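Local coordinates for protein histidine--tRNA ligase (Staphylococcus aureus, PDB 1QE0) that attaches L-histidine to its cognate tRNA(His) at the expense of ATP, releasing AMP and diphosphate, as a homodimeric class II aminoacyl-tRNA synthetase, at residues G291-E294 against G298-E301; A141-M146 against T302-A307. One frame throughout, in Å; residues are numbered along the deposited sequence.

Overall arrangement
Coming from the N terminus, the chain passes the first strands of the sheet before it forms helix 137-153, which holds residues 141-146, and only after some 155 further residues returns to it with strand 302-309. Interaction 2 closes that long loop by packing the helix on the mixed sheet of the synthetase domain. Nested inside it, interaction 1 closes a short one: strand 280-290 ends, the short helix 292-295 turns the chain, and residues 298-301 fold back on that helix before leading straight into residues 302-307. The two contacts, with centres about 17 Å apart, are joined through adjoining residues 301 and 302: the first sits at the surface, the second is buried between helix and sheet.

Interaction 1. Residues G291-E294 against G298-E301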
loop_
_atom_site.group_PDB
_atom_site.type_symbol
_atom_site.label_atom_id
_atom_site.label_comp_id
_atom_site.label_asym_id
_atom_site.label_seq_id
_atom_site.Cartn_x
_atom_site.Cartn_y
_atom_site.Cartn_z
ATOM N N GLY A 291 -3.129 -16.103 -23.867
ATOM C CA GLY A 291 -4.358 -16.866 -23.831
ATOM C C GLY A 291 -5.162 -16.550 -22.579
ATOM O O GLY A 291 -6.338 -16.888 -22.508
ATOM N N LEU A 292 -4.530 -15.911 -21.593
ATOM C CA LEU A 292 -5.176 -15.547 -20.346
ATOM C C LEU A 292 -6.321 -14.573 -20.593
ATOM O O LEU A 292 -7.472 -14.850 -20.240
ATOM C CB LEU A 292 -4.134 -14.932 -19.409
ATOM C CG LEU A 292 -4.543 -14.311 -18.070
ATOM C CD1 LEU A 292 -5.353 -15.287 -17.226
ATOM C CD2 LEU A 292 -3.294 -13.894 -17.331
ATOM N N LEU A 293 -6.019 -13.476 -21.281
ATOM C CA LEU A 293 -7.005 -12.443 -21.571
ATOM C C LEU A 293 -8.290 -12.944 -22.251
ATOM O O LEU A 293 -9.388 -12.499 -21.932
ATOM C CB LEU A 293 -6.351 -11.352 -22.418
ATOM C CG LEU A 293 -5.499 -10.219 -21.831
ATOM C CD1 LEU A 293 -6.380 -9.056 -21.398
ATOM C CD2 LEU A 293 -4.637 -10.721 -20.701
ATOM N N GLU A 294 -8.140 -13.909 -23.146
ATOM C CA GLU A 294 -9.250 -14.477 -23.901
ATOM C C GLU A 294 -10.141 -15.368 -23.045
ATOM O O GLU A 294 -11.332 -15.490 -23.296
ATOM C CB GLU A 294 -8.700 -15.242 -25.089
ATOM C CG GLU A 294 -7.251 -14.885 -25.378
ATOM C CD GLU A 294 -6.821 -15.308 -26.746
ATOM O OE1 GLU A 294 -6.150 -16.353 -26.898
ATOM O OE2 GLU A 294 -7.178 -14.592 -27.684
ATOM N N GLY A 298 -11.438 -11.332 -23.385
ATOM C CA GLY A 298 -10.738 -10.147 -23.845
ATOM C C GLY A 298 -9.876 -10.420 -25.053
ATOM O O GLY A 298 -9.861 -11.566 -25.521
ATOM N N PRO A 299 -9.107 -9.415 -25.542
ATOM C CA PRO A 299 -8.190 -9.406 -26.691
ATOM C C PRO A 299 -7.148 -10.497 -26.606
ATOM O O PRO A 299 -7.028 -11.155 -25.587
ATOM C CB PRO A 299 -7.509 -8.051 -26.566
ATOM C CG PRO A 299 -8.518 -7.209 -25.921
ATOM C CD PRO A 299 -9.033 -8.124 -24.838
ATOM N N SER A 300 -6.357 -10.685 -27.656
ATOM C CA SER A 300 -5.322 -11.712 -27.601
ATOM C C SER A 300 -4.002 -11.134 -27.123
ATOM O O SER A 300 -2.934 -11.632 -27.503
ATOM C CB SER A 300 -5.119 -12.365 -28.960
ATOM O OG SER A 300 -6.316 -12.940 -29.408
ATOM N N GLU A 301 -4.059 -10.088 -26.305
ATOM C CA GLU A 301 -2.847 -9.486 -25.800
ATOM C C GLU A 301 -1.920 -10.476 -25.127
ATOM O O GLU A 301 -2.361 -11.477 -24.556
ATOM C CB GLU A 301 -3.172 -8.401 -24.799
ATOM C CG GLU A 301 -3.938 -7.261 -25.375
ATOM C CD GLU A 301 -3.200 -6.567 -26.478
ATOM O OE1 GLU A 301 -1.956 -6.695 -26.520
ATOM O OE2 GLU A 301 -3.878 -5.889 -27.293
HETATM O O HOH W 1 -12.199 -13.910 -25.673
#
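The short helical turn joining two antiparallel strands of the synthetase sheet, 280-290 and 302-309, is closed where Leu293 and Glu294 meet residues 298-301. Gly298 N gives a weak hydrogen bond to Leu293 O, 2.8 Å long but bent to 123° at the hydrogen. Beside it Glu294 CA lies 3.4 Å from Gly298 O, a CA-H...O contact, and one water donates to Glu294 O and, weakly, to Gly298 O.

Gly291 occupies the N-cap position, right before helix 292-295, where strand 280-290 passes into the helix.

The side chains of Leu293 and Glu294 carry the rest. Leu293 sets its CB near Pro299 O, while its CG lies 4.2 Å from Glu301 CB as the two side chains pass at a slant. The CD1 branch of Leu293 reaches Pro299 CD at 4.4 Å, a looser apolar touch. Glu294, extended beyond CG, runs past Pro299 O to the hydroxyl of the solvent-exposed Ser300, whose OG donates to Glu294 OE2 at 2.5 Å. The hydroxyl approaches from above the carboxylate, 35° out of its plane. With OG beside its own backbone N (chi1 -59°), Ser300 presents the hydroxyl to this oxygen. Leu293 and Glu301 also touch Tyr89 of helix 82-91, and Leu293 rests on Val86 of the same helix; Gln95, in a loop, meets the side chains of both Pro299 and Glu301.

Interaction 2. Residues A141-M146 against T302-A307; sequences AEVLAM and TGIGFA
Ile304 CG1 stands anti to the backbone N (chi1 -177°) and CD1 continues the extended chain, carrying this methyl out from the strand to meet Val143, while Met146, its CG also anti to the backbone N but its chain bent at chi3, brings its sulfur to the ring of Phe306. These pairs join helix 137-153 to strand 302-309 of the largely antiparallel sheet of the class II catalytic domain. Helix and strand segments run almost parallel, 5° between their directions, with axes 9.2 Å apart at closest approach.

Val143 and Ile304 meet tip to tip. Val143 CG2 lies 3.3 Å from Ile304 CD1, and the other branch, CG1, packs on Ile304 CG2 at 3.7 Å, giving each methyl of the valine a partner on the isoleucine. Gly305, between Ile304 and Phe306, has no side chain; its CA is the one nearest Val143 CA, at 7.4 Å.

Within the sheet, strand 302-309 is hydrogen-bonded by its backbone to strands 123-132 and 280-290, and Val129 of the former touches both Met146 and Phe306. Farther round the helix, Leu144 packs on helix 231-245. Glu142 instead reaches the dimer interface: its carboxylate forms salt bridges with Lys103 and with Arg353 of the second subunit, and hydrogen bonds to Tyr35 and to Tyr363 of that subunit.

The Phe306 side chain crosses that of Met146 at about a right angle. This Met-aromatic contact is made at the ring edge, the sulfur lying 4.9 Å from the ring centroid and 83° off its normal, with Met146 SD 3.8 Å from both Phe306 CE2 and CZ.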
loop_
_atom_site.group_PDB
_atom_site.type_symbol
_atom_site.label_atom_id
_atom_site.label_comp_id
_atom_site.label_asym_id
_atom_site.label_seq_id
_atom_site.Cartn_x
_atom_site.Cartn_y
_atom_site.Cartn_z
ATOM N N ALA A 141 13.232 -8.952 -19.880
ATOM C CA ALA A 141 14.428 -8.551 -19.153
ATOM C C ALA A 141 14.077 -7.462 -18.132
ATOM O O ALA A 141 14.491 -7.557 -16.978
ATOM C CB ALA A 141 15.520 -8.075 -20.100
ATOM N N GLU A 142 13.252 -6.487 -18.519
ATOM C CA GLU A 142 12.875 -5.414 -17.589
ATOM C C GLU A 142 12.182 -5.935 -16.338
ATOM O O GLU A 142 12.462 -5.430 -15.231
ATOM C CB GLU A 142 11.962 -4.385 -18.244
ATOM C CG GLU A 142 11.471 -3.330 -17.278
ATOM C CD GLU A 142 10.389 -2.468 -17.879
ATOM O OE1 GLU A 142 9.203 -2.831 -17.713
ATOM O OE2 GLU A 142 10.721 -1.438 -18.511
ATOM N N VAL A 143 11.285 -6.923 -16.498
ATOM C CA VAL A 143 10.621 -7.446 -15.332
ATOM C C VAL A 143 11.521 -8.330 -14.518
ATOM O O VAL A 143 11.353 -8.396 -13.301
ATOM C CB VAL A 143 9.287 -8.136 -15.590
ATOM C CG1 VAL A 143 8.568 -7.545 -16.789
ATOM C CG2 VAL A 143 9.437 -9.600 -15.637
ATOM N N LEU A 144 12.513 -8.968 -15.155
ATOM C CA LEU A 144 13.450 -9.851 -14.410
ATOM C C LEU A 144 14.480 -9.043 -13.660
ATOM O O LEU A 144 14.858 -9.395 -12.556
ATOM C CB LEU A 144 14.173 -10.840 -15.306
ATOM C CG LEU A 144 13.287 -11.909 -15.925
ATOM C CD1 LEU A 144 14.101 -12.625 -16.972
ATOM C CD2 LEU A 144 12.749 -12.854 -14.893
ATOM N N ALA A 145 14.952 -7.970 -14.271
ATOM C CA ALA A 145 15.904 -7.091 -13.636
ATOM C C ALA A 145 15.191 -6.460 -12.424
ATOM O O ALA A 145 15.801 -6.252 -11.361
ATOM C CB ALA A 145 16.315 -6.031 -14.609
ATOM N N MET A 146 13.888 -6.192 -12.579
ATOM C CA MET A 146 13.062 -5.595 -11.522
ATOM C C MET A 146 12.879 -6.547 -10.326
ATOM O O MET A 146 13.139 -6.158 -9.178
ATOM C CB MET A 146 11.681 -5.197 -12.085
ATOM C CG MET A 146 10.723 -4.591 -11.063
ATOM S SD MET A 146 8.997 -4.663 -11.607
ATOM C CE MET A 146 8.969 -3.387 -12.715
ATOM N N THR A 302 -0.626 -10.203 -25.270
ATOM C CA THR A 302 0.448 -10.983 -24.666
ATOM C C THR A 302 0.748 -10.261 -23.361
ATOM O O THR A 302 0.368 -9.106 -23.200
ATOM C CB THR A 302 1.726 -10.994 -25.555
ATOM O OG1 THR A 302 1.758 -9.844 -26.424
ATOM C CG2 THR A 302 1.766 -12.233 -26.384
ATOM N N GLY A 303 1.432 -10.919 -22.438
ATOM C CA GLY A 303 1.737 -10.269 -21.176
ATOM C C GLY A 303 2.638 -11.084 -20.269
ATOM O O GLY A 303 2.760 -12.304 -20.432
ATOM N N ILE A 304 3.261 -10.404 -19.312
ATOM C CA ILE A 304 4.161 -11.024 -18.354
ATOM C C ILE A 304 3.912 -10.347 -17.029
ATOM O O ILE A 304 3.601 -9.153 -16.972
ATOM C CB ILE A 304 5.673 -10.804 -18.748
ATOM C CG1 ILE A 304 6.622 -11.522 -17.778
ATOM C CG2 ILE A 304 5.998 -9.333 -18.814
ATOM C CD1 ILE A 304 8.057 -11.306 -18.082
ATOM N N GLY A 305 4.079 -11.105 -15.961
ATOM C CA GLY A 305 3.909 -10.546 -14.640
ATOM C C GLY A 305 4.485 -11.494 -13.622
ATOM O O GLY A 305 5.004 -12.556 -13.991
ATOM N N PHE A 306 4.386 -11.116 -12.362
ATOM C CA PHE A 306 4.867 -11.931 -11.281
ATOM C C PHE A 306 4.073 -11.500 -10.070
ATOM O O PHE A 306 3.289 -10.549 -10.171
ATOM C CB PHE A 306 6.376 -11.745 -11.058
ATOM C CG PHE A 306 6.809 -10.342 -10.669
ATOM C CD1 PHE A 306 6.751 -9.918 -9.362
ATOM C CD2 PHE A 306 7.384 -9.505 -11.587
ATOM C CE1 PHE A 306 7.263 -8.691 -8.984
ATOM C CE2 PHE A 306 7.901 -8.276 -11.220
ATOM C CZ PHE A 306 7.844 -7.872 -9.933
ATOM N N ALA A 307 4.215 -12.225 -8.960
ATOM C CA ALA A 307 3.528 -11.911 -7.708
ATOM C C ALA A 307 4.522 -12.236 -6.647
ATOM O O ALA A 307 5.313 -13.138 -6.812
ATOM C CB ALA A 307 2.311 -12.736 -7.529
#